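Local structure of oxidoreductase, Gfo/Idh/MocA family (Vibrio cholerae, 1XEA) at residues A17-L22 with T45-S50; A66-A71 with Q273-V278; N105-A110 with R291-H296; L128-Q131 with L136-Q139. The protein probably acts as a nicotinamide-nucleotide-dependent oxidoreductase of the Gfo/Idh/MocA family. All blocks are in the same frame, centred on the assembly; numbering follows the deposited sequence.

Contact 1: A17-L22 with T45-S50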
loop_
_atom_site.group_PDB
_atom_site.type_symbol
_atom_site.label_atom_id
_atom_site.label_comp_id
_atom_site.label_asym_id
_atom_site.label_seq_id
_atom_site.Cartn_x
_atom_site.Cartn_y
_atom_site.Cartn_z
ATOM N N ALA A 17 -19.963 -10.720 19.208
ATOM C CA ALA A 17 -20.658 -9.845 18.275
ATOM C C ALA A 17 -22.120 -9.582 18.581
ATOM O O ALA A 17 -22.527 -8.446 18.829
ATOM C CB ALA A 17 -20.529 -10.407 16.861
ATOM N N TYR A 18 -22.916 -10.642 18.548
ATOM C CA TYR A 18 -24.349 -10.517 18.778
ATOM C C TYR A 18 -24.748 -9.808 20.071
ATOM O O TYR A 18 -25.347 -8.730 20.039
ATOM C CB TYR A 18 -24.991 -11.897 18.700
ATOM C CG TYR A 18 -24.899 -12.494 17.322
ATOM C CD1 TYR A 18 -24.106 -13.603 17.080
ATOM C CD2 TYR A 18 -25.631 -11.961 16.260
ATOM C CE1 TYR A 18 -24.047 -14.177 15.814
ATOM C CE2 TYR A 18 -25.583 -12.527 14.987
ATOM C CZ TYR A 18 -24.791 -13.639 14.773
ATOM O OH TYR A 18 -24.763 -14.239 13.531
ATOM N N LEU A 19 -24.410 -10.406 21.203
ATOM C CA LEU A 19 -24.753 -9.815 22.485
ATOM C C LEU A 19 -24.380 -8.333 22.559
ATOM O O LEU A 19 -25.231 -7.487 22.853
ATOM C CB LEU A 19 -24.076 -10.584 23.616
ATOM C CG LEU A 19 -24.976 -10.855 24.817
ATOM C CD1 LEU A 19 -24.147 -11.514 25.900
ATOM C CD2 LEU A 19 -25.592 -9.565 25.329
ATOM N N PRO A 20 -23.108 -7.993 22.276
ATOM C CA PRO A 20 -22.733 -6.581 22.341
ATOM C C PRO A 20 -23.526 -5.670 21.406
ATOM O O PRO A 20 -23.786 -4.512 21.734
ATOM C CB PRO A 20 -21.234 -6.607 22.033
ATOM C CG PRO A 20 -21.055 -7.841 21.227
ATOM C CD PRO A 20 -21.945 -8.824 21.915
ATOM N N VAL A 21 -23.925 -6.182 20.249
ATOM C CA VAL A 21 -24.687 -5.371 19.310
ATOM C C VAL A 21 -26.125 -5.233 19.766
ATOM O O VAL A 21 -26.692 -4.160 19.690
ATOM C CB VAL A 21 -24.679 -5.981 17.896
ATOM C CG1 VAL A 21 -25.691 -5.275 17.012
ATOM C CG2 VAL A 21 -23.300 -5.873 17.304
ATOM N N LEU A 22 -26.715 -6.320 20.242
ATOM C CA LEU A 22 -28.091 -6.265 20.681
ATOM C C LEU A 22 -28.312 -5.512 21.969
ATOM O O LEU A 22 -29.242 -4.717 22.066
ATOM C CB LEU A 22 -28.639 -7.666 20.832
ATOM C CG LEU A 22 -29.403 -8.149 19.603
ATOM C CD1 LEU A 22 -28.529 -8.115 18.358
ATOM C CD2 LEU A 22 -29.885 -9.550 19.883
ATOM N N THR A 45 -25.247 -9.871 34.208
ATOM C CA THR A 45 -24.847 -8.763 35.078
ATOM C C THR A 45 -24.147 -7.695 34.244
ATOM O O THR A 45 -24.413 -6.510 34.394
ATOM C CB THR A 45 -23.839 -9.214 36.161
ATOM O OG1 THR A 45 -24.456 -10.159 37.039
ATOM C CG2 THR A 45 -23.354 -8.022 36.967
ATOM N N ARG A 46 -23.242 -8.139 33.376
ATOM C CA ARG A 46 -22.472 -7.248 32.530
ATOM C C ARG A 46 -23.326 -6.409 31.610
ATOM O O ARG A 46 -23.057 -5.226 31.417
ATOM C CB ARG A 46 -21.478 -8.032 31.682
ATOM C CG ARG A 46 -20.553 -7.132 30.876
ATOM C CD ARG A 46 -19.553 -7.911 30.035
ATOM N NE ARG A 46 -18.485 -7.047 29.534
ATOM C CZ ARG A 46 -17.438 -7.485 28.846
ATOM N NH1 ARG A 46 -17.317 -8.781 28.577
ATOM N NH2 ARG A 46 -16.509 -6.627 28.438
ATOM N N TYR A 47 -24.349 -7.009 31.020
ATOM C CA TYR A 47 -25.199 -6.252 30.117
ATOM C C TYR A 47 -26.525 -5.858 30.740
ATOM O O TYR A 47 -27.483 -5.538 30.036
ATOM C CB TYR A 47 -25.432 -7.043 28.830
ATOM C CG TYR A 47 -24.158 -7.293 28.065
ATOM C CD1 TYR A 47 -23.441 -8.485 28.227
ATOM C CD2 TYR A 47 -23.639 -6.319 27.211
ATOM C CE1 TYR A 47 -22.237 -8.697 27.555
ATOM C CE2 TYR A 47 -22.442 -6.519 26.538
ATOM C CZ TYR A 47 -21.745 -7.706 26.711
ATOM O OH TYR A 47 -20.568 -7.899 26.031
ATOM N N ARG A 48 -26.571 -5.875 32.066
ATOM C CA ARG A 48 -27.773 -5.501 32.796
ATOM C C ARG A 48 -29.089 -5.989 32.176
ATOM O O ARG A 48 -29.843 -5.210 31.584
ATOM C CB ARG A 48 -27.820 -3.978 32.972
ATOM C CG ARG A 48 -26.836 -3.454 33.997
ATOM C CD ARG A 48 -26.857 -1.945 34.071
ATOM N NE ARG A 48 -26.356 -1.326 32.843
ATOM C CZ ARG A 48 -25.072 -1.250 32.506
ATOM N NH1 ARG A 48 -24.140 -1.752 33.309
ATOM N NH2 ARG A 48 -24.725 -0.685 31.357
ATOM N N VAL A 49 -29.355 -7.285 32.316
ATOM C CA VAL A 49 -30.587 -7.883 31.805
ATOM C C VAL A 49 -31.270 -8.633 32.930
ATOM O O VAL A 49 -30.617 -9.323 33.711
ATOM C CB VAL A 49 -30.325 -8.880 30.661
ATOM C CG1 VAL A 49 -29.608 -8.184 29.519
ATOM C CG2 VAL A 49 -29.520 -10.053 31.172
ATOM N N SER A 50 -32.586 -8.495 33.010
ATOM C CA SER A 50 -33.354 -9.160 34.054
ATOM C C SER A 50 -33.820 -10.546 33.630
ATOM O O SER A 50 -33.618 -11.524 34.352
ATOM C CB SER A 50 -34.559 -8.303 34.430
ATOM O OG SER A 50 -34.135 -7.014 34.848
#

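Contact 2: A66-A71 with Q273-V278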
loop_
_atom_site.group_PDB
_atom_site.type_symbol
_atom_site.label_atom_id
_atom_site.label_comp_id
_atom_site.label_asym_id
_atom_site.label_seq_id
_atom_site.Cartn_x
_atom_site.Cartn_y
_atom_site.Cartn_z
ATOM N N ALA A 66 -39.308 -13.145 19.213
ATOM C CA ALA A 66 -38.422 -13.931 18.371
ATOM C C ALA A 66 -37.236 -14.454 19.190
ATOM O O ALA A 66 -36.938 -13.935 20.270
ATOM C CB ALA A 66 -37.929 -13.082 17.199
ATOM N N VAL A 67 -36.572 -15.489 18.670
ATOM C CA VAL A 67 -35.408 -16.089 19.319
ATOM C C VAL A 67 -34.218 -16.156 18.359
ATOM O O VAL A 67 -34.388 -16.308 17.148
ATOM C CB VAL A 67 -35.709 -17.524 19.822
ATOM C CG1 VAL A 67 -36.783 -17.487 20.884
ATOM C CG2 VAL A 67 -36.134 -18.402 18.668
HETATM N N MSE A 68 -33.016 -16.017 18.909
HETATM C CA MSE A 68 -31.781 -16.076 18.130
HETATM C C MSE A 68 -30.947 -17.199 18.708
HETATM O O MSE A 68 -30.412 -17.085 19.808
HETATM C CB MSE A 68 -31.014 -14.757 18.240
HETATM C CG MSE A 68 -31.689 -13.599 17.538
HETATM SE SE MSE A 68 -30.823 -11.892 17.786
HETATM C CE MSE A 68 -29.207 -12.205 16.766
ATOM N N ILE A 69 -30.835 -18.294 17.972
ATOM C CA ILE A 69 -30.076 -19.432 18.461
ATOM C C ILE A 69 -28.604 -19.313 18.097
ATOM O O ILE A 69 -28.258 -19.214 16.928
ATOM C CB ILE A 69 -30.658 -20.717 17.885
ATOM C CG1 ILE A 69 -32.132 -20.804 18.291
ATOM C CG2 ILE A 69 -29.867 -21.918 18.375
ATOM C CD1 ILE A 69 -32.942 -21.758 17.466
ATOM N N HIS A 70 -27.733 -19.321 19.094
ATOM C CA HIS A 70 -26.312 -19.194 18.813
ATOM C C HIS A 70 -25.574 -20.407 19.327
ATOM O O HIS A 70 -24.346 -20.453 19.329
ATOM C CB HIS A 70 -25.758 -17.937 19.471
ATOM C CG HIS A 70 -26.552 -16.706 19.172
ATOM N ND1 HIS A 70 -26.561 -16.105 17.930
ATOM C CD2 HIS A 70 -27.387 -15.977 19.948
ATOM C CE1 HIS A 70 -27.366 -15.059 17.957
ATOM N NE2 HIS A 70 -27.880 -14.958 19.169
ATOM N N ALA A 71 -26.340 -21.394 19.771
ATOM C CA ALA A 71 -25.768 -22.620 20.292
ATOM C C ALA A 71 -24.902 -23.325 19.250
ATOM O O ALA A 71 -24.658 -22.803 18.162
ATOM C CB ALA A 71 -26.876 -23.544 20.756
ATOM N N GLN A 273 -30.280 -5.541 11.825
ATOM C CA GLN A 273 -31.327 -4.653 11.354
ATOM C C GLN A 273 -32.297 -5.431 10.459
ATOM O O GLN A 273 -33.490 -5.483 10.729
ATOM C CB GLN A 273 -30.697 -3.532 10.545
ATOM C CG GLN A 273 -31.674 -2.836 9.644
ATOM C CD GLN A 273 -32.365 -1.714 10.359
ATOM O OE1 GLN A 273 -31.951 -0.556 10.248
ATOM N NE2 GLN A 273 -33.411 -2.041 11.124
ATOM N N ASP A 274 -31.775 -6.025 9.385
ATOM C CA ASP A 274 -32.584 -6.799 8.441
ATOM C C ASP A 274 -33.340 -7.869 9.211
ATOM O O ASP A 274 -34.527 -8.057 9.000
ATOM C CB ASP A 274 -31.674 -7.437 7.376
ATOM C CG ASP A 274 -32.442 -7.976 6.165
ATOM O OD1 ASP A 274 -33.328 -7.250 5.655
ATOM O OD2 ASP A 274 -32.140 -9.109 5.699
ATOM N N TRP A 275 -32.642 -8.560 10.107
ATOM C CA TRP A 275 -33.236 -9.611 10.925
ATOM C C TRP A 275 -34.442 -9.112 11.690
ATOM O O TRP A 275 -35.505 -9.717 11.636
ATOM C CB TRP A 275 -32.201 -10.141 11.922
ATOM C CG TRP A 275 -32.771 -10.770 13.175
ATOM C CD1 TRP A 275 -32.418 -10.487 14.481
ATOM C CD2 TRP A 275 -33.758 -11.804 13.247
ATOM N NE1 TRP A 275 -33.124 -11.282 15.345
ATOM C CE2 TRP A 275 -33.954 -12.099 14.621
ATOM C CE3 TRP A 275 -34.501 -12.513 12.285
ATOM C CZ2 TRP A 275 -34.862 -13.079 15.057
ATOM C CZ3 TRP A 275 -35.406 -13.491 12.725
ATOM C CH2 TRP A 275 -35.575 -13.759 14.098
ATOM N N LEU A 276 -34.270 -8.019 12.421
ATOM C CA LEU A 276 -35.365 -7.479 13.212
ATOM C C LEU A 276 -36.564 -7.103 12.348
ATOM O O LEU A 276 -37.699 -7.386 12.725
ATOM C CB LEU A 276 -34.890 -6.271 14.020
ATOM C CG LEU A 276 -33.790 -6.526 15.061
ATOM C CD1 LEU A 276 -33.396 -5.201 15.661
ATOM C CD2 LEU A 276 -34.258 -7.505 16.140
ATOM N N GLN A 277 -36.319 -6.475 11.198
ATOM C CA GLN A 277 -37.409 -6.095 10.302
ATOM C C GLN A 277 -38.172 -7.365 9.918
ATOM O O GLN A 277 -39.400 -7.419 10.015
ATOM C CB GLN A 277 -36.870 -5.399 9.039
ATOM C CG GLN A 277 -35.996 -4.168 9.305
ATOM C CD GLN A 277 -35.496 -3.477 8.025
ATOM O OE1 GLN A 277 -34.781 -4.073 7.200
ATOM N NE2 GLN A 277 -35.870 -2.207 7.863
ATOM N N VAL A 278 -37.434 -8.390 9.500
ATOM C CA VAL A 278 -38.034 -9.665 9.120
ATOM C C VAL A 278 -38.865 -10.199 10.284
ATOM O O VAL A 278 -40.029 -10.523 10.114
ATOM C CB VAL A 278 -36.934 -10.725 8.743
ATOM C CG1 VAL A 278 -37.530 -12.130 8.661
ATOM C CG2 VAL A 278 -36.296 -10.368 7.406
#

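Contact 3: N105-A110 with R291-H296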
loop_
_atom_site.group_PDB
_atom_site.type_symbol
_atom_site.label_atom_id
_atom_site.label_comp_id
_atom_site.label_asym_id
_atom_site.label_seq_id
_atom_site.Cartn_x
_atom_site.Cartn_y
_atom_site.Cartn_z
ATOM N N ASN A 105 -35.498 -29.721 5.972
ATOM C CA ASN A 105 -36.543 -30.007 6.966
ATOM C C ASN A 105 -36.980 -28.715 7.672
ATOM O O ASN A 105 -38.146 -28.323 7.611
ATOM C CB ASN A 105 -36.048 -31.011 8.023
ATOM C CG ASN A 105 -35.948 -32.437 7.488
ATOM O OD1 ASN A 105 -36.875 -32.941 6.846
ATOM N ND2 ASN A 105 -34.827 -33.099 7.767
ATOM N N LEU A 106 -36.031 -28.066 8.343
ATOM C CA LEU A 106 -36.301 -26.828 9.059
ATOM C C LEU A 106 -37.044 -25.781 8.221
ATOM O O LEU A 106 -37.935 -25.088 8.731
ATOM C CB LEU A 106 -34.996 -26.244 9.608
ATOM C CG LEU A 106 -34.397 -27.032 10.770
ATOM C CD1 LEU A 106 -32.977 -26.579 11.050
ATOM C CD2 LEU A 106 -35.276 -26.853 11.996
ATOM N N TYR A 107 -36.695 -25.644 6.945
ATOM C CA TYR A 107 -37.396 -24.666 6.124
ATOM C C TYR A 107 -38.771 -25.146 5.733
ATOM O O TYR A 107 -39.714 -24.356 5.677
ATOM C CB TYR A 107 -36.601 -24.285 4.872
ATOM C CG TYR A 107 -35.742 -23.073 5.108
ATOM C CD1 TYR A 107 -34.355 -23.183 5.165
ATOM C CD2 TYR A 107 -36.319 -21.828 5.368
ATOM C CE1 TYR A 107 -33.559 -22.093 5.485
ATOM C CE2 TYR A 107 -35.534 -20.726 5.691
ATOM C CZ TYR A 107 -34.152 -20.870 5.751
ATOM O OH TYR A 107 -33.359 -19.808 6.117
ATOM N N GLU A 108 -38.891 -26.440 5.453
ATOM C CA GLU A 108 -40.189 -27.002 5.105
ATOM C C GLU A 108 -41.090 -26.767 6.312
ATOM O O GLU A 108 -42.209 -26.287 6.171
ATOM C CB GLU A 108 -40.067 -28.501 4.799
ATOM C CG GLU A 108 -40.156 -28.845 3.306
ATOM C CD GLU A 108 -39.987 -30.338 3.014
ATOM O OE1 GLU A 108 -40.658 -31.166 3.673
ATOM O OE2 GLU A 108 -39.189 -30.692 2.111
ATOM N N LEU A 109 -40.572 -27.071 7.499
ATOM C CA LEU A 109 -41.299 -26.895 8.752
ATOM C C LEU A 109 -41.744 -25.457 8.964
ATOM O O LEU A 109 -42.902 -25.197 9.284
ATOM C CB LEU A 109 -40.414 -27.327 9.924
ATOM C CG LEU A 109 -40.912 -27.013 11.346
ATOM C CD1 LEU A 109 -42.253 -27.679 11.611
ATOM C CD2 LEU A 109 -39.885 -27.496 12.364
ATOM N N ALA A 110 -40.809 -24.527 8.800
ATOM C CA ALA A 110 -41.086 -23.102 8.978
ATOM C C ALA A 110 -42.172 -22.608 8.020
ATOM O O ALA A 110 -42.939 -21.714 8.363
ATOM C CB ALA A 110 -39.804 -22.303 8.779
ATOM N N ARG A 291 -31.654 -18.876 -1.406
ATOM C CA ARG A 291 -30.207 -18.719 -1.383
ATOM C C ARG A 291 -29.672 -19.477 -0.179
ATOM O O ARG A 291 -28.644 -20.152 -0.259
ATOM C CB ARG A 291 -29.821 -17.237 -1.298
ATOM C CG ARG A 291 -28.318 -17.004 -1.176
ATOM C CD ARG A 291 -27.942 -15.528 -1.139
ATOM N NE ARG A 291 -26.509 -15.352 -0.890
ATOM C CZ ARG A 291 -25.868 -14.187 -0.946
ATOM N NH1 ARG A 291 -26.526 -13.078 -1.247
ATOM N NH2 ARG A 291 -24.568 -14.130 -0.704
ATOM N N ASN A 292 -30.380 -19.376 0.939
ATOM C CA ASN A 292 -29.952 -20.084 2.141
ATOM C C ASN A 292 -29.885 -21.593 1.859
ATOM O O ASN A 292 -28.848 -22.232 2.057
ATOM C CB ASN A 292 -30.904 -19.775 3.296
ATOM C CG ASN A 292 -30.799 -18.341 3.740
ATOM O OD1 ASN A 292 -29.720 -17.866 4.064
ATOM N ND2 ASN A 292 -31.907 -17.640 3.744
ATOM N N LEU A 293 -30.987 -22.154 1.374
ATOM C CA LEU A 293 -31.023 -23.564 1.054
ATOM C C LEU A 293 -29.910 -23.906 0.099
ATOM O O LEU A 293 -29.085 -24.774 0.367
ATOM C CB LEU A 293 -32.353 -23.925 0.414
ATOM C CG LEU A 293 -33.465 -23.998 1.452
ATOM C CD1 LEU A 293 -34.816 -23.998 0.762
ATOM C CD2 LEU A 293 -33.278 -25.243 2.305
ATOM N N ALA A 294 -29.883 -23.208 -1.024
ATOM C CA ALA A 294 -28.873 -23.459 -2.035
ATOM C C ALA A 294 -27.448 -23.512 -1.468
ATOM O O ALA A 294 -26.690 -24.445 -1.759
ATOM C CB ALA A 294 -28.968 -22.403 -3.127
ATOM N N SER A 295 -27.079 -22.520 -0.663
ATOM C CA SER A 295 -25.731 -22.495 -0.095
ATOM C C SER A 295 -25.436 -23.697 0.805
ATOM O O SER A 295 -24.315 -24.220 0.813
ATOM C CB SER A 295 -25.495 -21.190 0.671
ATOM O OG SER A 295 -25.591 -20.092 -0.215
ATOM N N HIS A 296 -26.432 -24.128 1.567
ATOM C CA HIS A 296 -26.229 -25.284 2.410
ATOM C C HIS A 296 -26.299 -26.540 1.557
ATOM O O HIS A 296 -25.597 -27.508 1.822
ATOM C CB HIS A 296 -27.262 -25.343 3.536
ATOM C CG HIS A 296 -27.076 -24.287 4.580
ATOM N ND1 HIS A 296 -27.546 -23.002 4.429
ATOM C CD2 HIS A 296 -26.454 -24.323 5.781
ATOM C CE1 HIS A 296 -27.225 -22.291 5.495
ATOM N NE2 HIS A 296 -26.563 -23.069 6.331
#

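Contact 4: L128-Q131 with L136-Q139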
loop_
_atom_site.group_PDB
_atom_site.type_symbol
_atom_site.label_atom_id
_atom_site.label_comp_id
_atom_site.label_asym_id
_atom_site.label_seq_id
_atom_site.Cartn_x
_atom_site.Cartn_y
_atom_site.Cartn_z
ATOM N N LEU A 128 -19.234 -1.524 3.608
ATOM C CA LEU A 128 -18.372 -1.007 2.567
ATOM C C LEU A 128 -18.558 -1.733 1.238
ATOM O O LEU A 128 -18.423 -1.132 0.171
ATOM C CB LEU A 128 -16.895 -1.058 2.981
ATOM C CG LEU A 128 -15.896 -0.416 1.993
ATOM C CD1 LEU A 128 -16.045 1.086 2.023
ATOM C CD2 LEU A 128 -14.480 -0.804 2.345
ATOM N N TYR A 129 -18.882 -3.018 1.267
ATOM C CA TYR A 129 -19.039 -3.717 -0.005
ATOM C C TYR A 129 -20.367 -3.455 -0.693
ATOM O O TYR A 129 -20.407 -3.299 -1.908
ATOM C CB TYR A 129 -18.866 -5.224 0.177
ATOM C CG TYR A 129 -17.548 -5.657 0.772
ATOM C CD1 TYR A 129 -16.499 -4.745 0.973
ATOM C CD2 TYR A 129 -17.347 -6.985 1.129
ATOM C CE1 TYR A 129 -15.285 -5.155 1.520
ATOM C CE2 TYR A 129 -16.144 -7.411 1.672
ATOM C CZ TYR A 129 -15.122 -6.498 1.868
ATOM O OH TYR A 129 -13.938 -6.930 2.411
ATOM N N ASN A 130 -21.451 -3.417 0.078
ATOM C CA ASN A 130 -22.770 -3.184 -0.495
ATOM C C ASN A 130 -22.946 -1.741 -0.949
ATOM O O ASN A 130 -23.801 -1.445 -1.783
ATOM C CB ASN A 130 -23.865 -3.550 0.509
ATOM C CG ASN A 130 -23.851 -5.032 0.891
ATOM O OD1 ASN A 130 -23.169 -5.851 0.266
ATOM N ND2 ASN A 130 -24.621 -5.380 1.919
ATOM N N GLN A 131 -22.136 -0.843 -0.396
ATOM C CA GLN A 131 -22.211 0.566 -0.755
ATOM C C GLN A 131 -21.702 0.793 -2.161
ATOM O O GLN A 131 -22.225 1.631 -2.893
ATOM C CB GLN A 131 -21.384 1.403 0.206
ATOM C CG GLN A 131 -21.124 2.805 -0.297
ATOM C CD GLN A 131 -20.277 3.615 0.676
ATOM O OE1 GLN A 131 -19.709 4.657 0.309
ATOM N NE2 GLN A 131 -20.192 3.142 1.934
ATOM N N LEU A 136 -24.232 -7.000 -4.527
ATOM C CA LEU A 136 -24.188 -7.698 -3.259
ATOM C C LEU A 136 -25.348 -7.281 -2.388
ATOM O O LEU A 136 -25.954 -8.111 -1.707
ATOM C CB LEU A 136 -22.875 -7.457 -2.516
ATOM C CG LEU A 136 -21.690 -8.264 -3.040
ATOM C CD1 LEU A 136 -20.496 -7.994 -2.170
ATOM C CD2 LEU A 136 -22.013 -9.748 -3.062
ATOM N N ALA A 137 -25.672 -5.996 -2.406
ATOM C CA ALA A 137 -26.780 -5.499 -1.590
ATOM C C ALA A 137 -28.087 -6.157 -2.010
ATOM O O ALA A 137 -28.808 -6.696 -1.176
ATOM C CB ALA A 137 -26.896 -3.990 -1.729
ATOM N N GLN A 138 -28.369 -6.117 -3.308
ATOM C CA GLN A 138 -29.585 -6.692 -3.847
ATOM C C GLN A 138 -29.545 -8.208 -3.982
ATOM O O GLN A 138 -30.568 -8.843 -4.233
ATOM C CB GLN A 138 -29.876 -6.075 -5.196
ATOM C CG GLN A 138 -30.141 -4.602 -5.139
ATOM C CD GLN A 138 -30.132 -3.993 -6.533
ATOM O OE1 GLN A 138 -29.095 -3.991 -7.220
ATOM N NE2 GLN A 138 -31.291 -3.485 -6.970
ATOM N N GLN A 139 -28.360 -8.781 -3.818
ATOM C CA GLN A 139 -28.176 -10.227 -3.900
ATOM C C GLN A 139 -28.460 -10.788 -5.295
ATOM O O GLN A 139 -29.199 -11.758 -5.452
ATOM C CB GLN A 139 -29.046 -10.919 -2.838
ATOM C CG GLN A 139 -28.879 -10.282 -1.470
ATOM C CD GLN A 139 -29.302 -11.175 -0.326
ATOM O OE1 GLN A 139 -28.849 -12.314 -0.214
ATOM N NE2 GLN A 139 -30.162 -10.657 0.546
#

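Contact 1: A17-L22 with T45-S50
Helix 12-22 and the end of helix 37-46 come closest at Pro20 and Tyr47, whose CA atoms lie 8.2 Å apart, so it takes side chains to bridge the two. The main one is Tyr47. It is the first residue past the last turn of helix 37-46, and its ring reaches back over the gap with CG anti to its own carbonyl carbon (chi1 -63°). Leu19 meets that ring from above one face: CD2 sits 3.9 Å from the centroid of the Tyr47 ring, 19° off the normal, a clear CH-pi contact. The other branch shares the load further out, with Leu19 CD1 3.8 Å from Tyr47 CE1. Arg46 CG lies over the opposite face, 4.0 Å above the plane of the Tyr47 ring and toward its rim, so aliphatic carbon flanks both faces. Pro20 joins in more loosely, with its CA 4.2 Å from Tyr47 CE2. No hydrogen bond crosses here. Next in the chain, Arg48 takes a positive phi as the C-prime residue of a Schellman motif: Val49 N returns to Ala44 O, and a weak bond joins Arg48 N to Thr45 O at 3.2 Å. Both helices belong to the Rossmann-type domain, and helix 12-22 is the crossover of the unit strand 3-8, helix 12-22, strand 28-33. Leu19 also packs on Leu43 of helix 37-46, Pro20 on Leu263 of helix 262-265, while Arg48 reaches Ala23 O and Tyr47 O of a second subunit, which places the turn at a subunit interface.

Contact 2: A66-A71 with Q273-V278
Trp275 NE1 is met by two atoms of one side chain, SE and CG of Met68, a selenomethionine in this crystal, at 3.4 Å from Met68 SE and 3.5 Å from Met68 CG. These are van der Waals approaches and not hydrogen bonds. They join strand 66-69, in the middle of the parallel sheet of the Rossmann-type domain, to helix 268-281, which comes from far later in the chain and runs at 142° to the strand, with the two axes 10.5 Å apart at their closest. The selenium lies 4.4 Å from the centroid of the five-membered ring of Trp275, oblique at 63° from its normal, which makes this a Met-aromatic contact. Trp275 can bring its indole that far because CG stands anti to the backbone N (chi1 155°), sending the ring off the helix and down onto the sheet. The benzo half of the indole rests on the beginning of the strand, where the Ala66 methyl and the carbonyl of Val67 both come up to CZ2. Phe91 on the adjoining strand 90-93 meets the indole with its ring inclined to it, and Met68 touches Phe91 as well, so the three form one buried apolar cluster on this side of the sheet. Nearby, Asp274 OD2 hydrogen-bonds to Tyr118 OH, a second tie between helix and sheet. The nearest carbon approach to the indole from Ala66 is CB to Trp275 CZ2, at 3.7 Å.

Contact 3: N105-A110 with R291-H296
Helices 100-112 and 286-311 come nearest at Tyr107 and Leu293, whose CA atoms are 8.2 Å apart. The first helix flanks the sheet of the Rossmann-type domain and the second is the long C-terminal helix, so the contact ties the end of the chain to the nucleotide-binding-type fold. Tyr107 bridges the gap almost alone. Near the root of its ring, CD1 touches the CD2 methyl of Leu293 at 3.7 Å, where the two side chains run alongside one another, pointing opposite ways. At the far end Asn292 crosses Tyr107 at about a right angle, its amide plane turned to within 6° of the ring plane. Asn292 ND2 stays 3.5 Å from Tyr107 OH, and no hydrogen bond is made there. Each polar end has its partner further on: Tyr107 OH bonds to Leu117 O at the start of strand 117-120, and Asn292 OD1 to Arg124 NH2. Val119 of that strand touches Tyr107, Asn292 and His296 alike, so strand 117-120 packs against both helices here. One turn along, His296 folds back on its own helix, so that Asn292 O accepts from both the backbone N and the ring of His296, while His296 NE2 hydrogen-bonds with Leu96 N. The ring bond, His296 ND1 to Asn292 O, is 2.8 Å long and nearly straight at 172°, with the donor 45° above the carbonyl plane.

Contact 4: L128-Q131 with L136-Q139
Asn130 is wedged against the backbone of the next helix at Leu136 and Ala137, and this is the close-packed half of the contact: the CA atoms of Asn130 and Ala137 are 4.8 Å apart. CB of Asn130 meets the Ala137 methyl, CB to CB, at 3.8 Å. A chi1 of -63° puts the Asn130 amide beside its own backbone N and lays it across the start of Leu136, which it crosses at about a right angle, and its OD1 faces the Leu136 CB. The distance from Asn130 OD1 to Ala137 N, 3.7 Å, is too long for a hydrogen bond; the amide is held instead through ND2, which bonds to Arg124 O just ahead of helix 127-132. The end of Leu136 goes to Tyr129 instead, its CD1 4.0 Å from Tyr129 CB. Helices 127-132 and 134-138 are two short, successive helices in a tight corner, and the second ends in a Schellman motif, with Gln139 at positive phi as the C-prime residue, Glu140 N returning to Glu135 O and a weak bond from Gln139 N to Leu136 O. On the inner side Leu136 packs on Leu147 and Trp149 of strand 146-152, part of the large mixed sheet, while Tyr129 sends its hydroxyl to Ser239 O and its ring against Phe237. The outer side is looser. Ala137 is exposed although its methyl touches Asn130, Gln131 points its CB away from the second helix, and Gln138 is exposed too. A bound nickel ion is about 9 Å from the Ala137 side chain.

Contacts 1, 2 and 3 all involve the Rossmann-type domain, and contact 4 lies beside the large mixed sheet. Contact 1 closes first along the chain, within that domain. Contacts 2 and 3 each bring a late helix back to it, 268-281 and then 286-311, with segments that alternate in sequence and centres 16 Å apart; contact 4 is nested inside both loops. Contacts 1 and 2, 15 Å apart, touch where Tyr18 and Leu22 meet Met68 and His70. Contacts 3 and 4, 23 Å between centres, are joined by the weak hydrogen bond of Arg291 NH1 with Gln139 OE1. Both late helices thus pack on the Rossmann-type domain, and Arg291 carries 286-311 to contact 4.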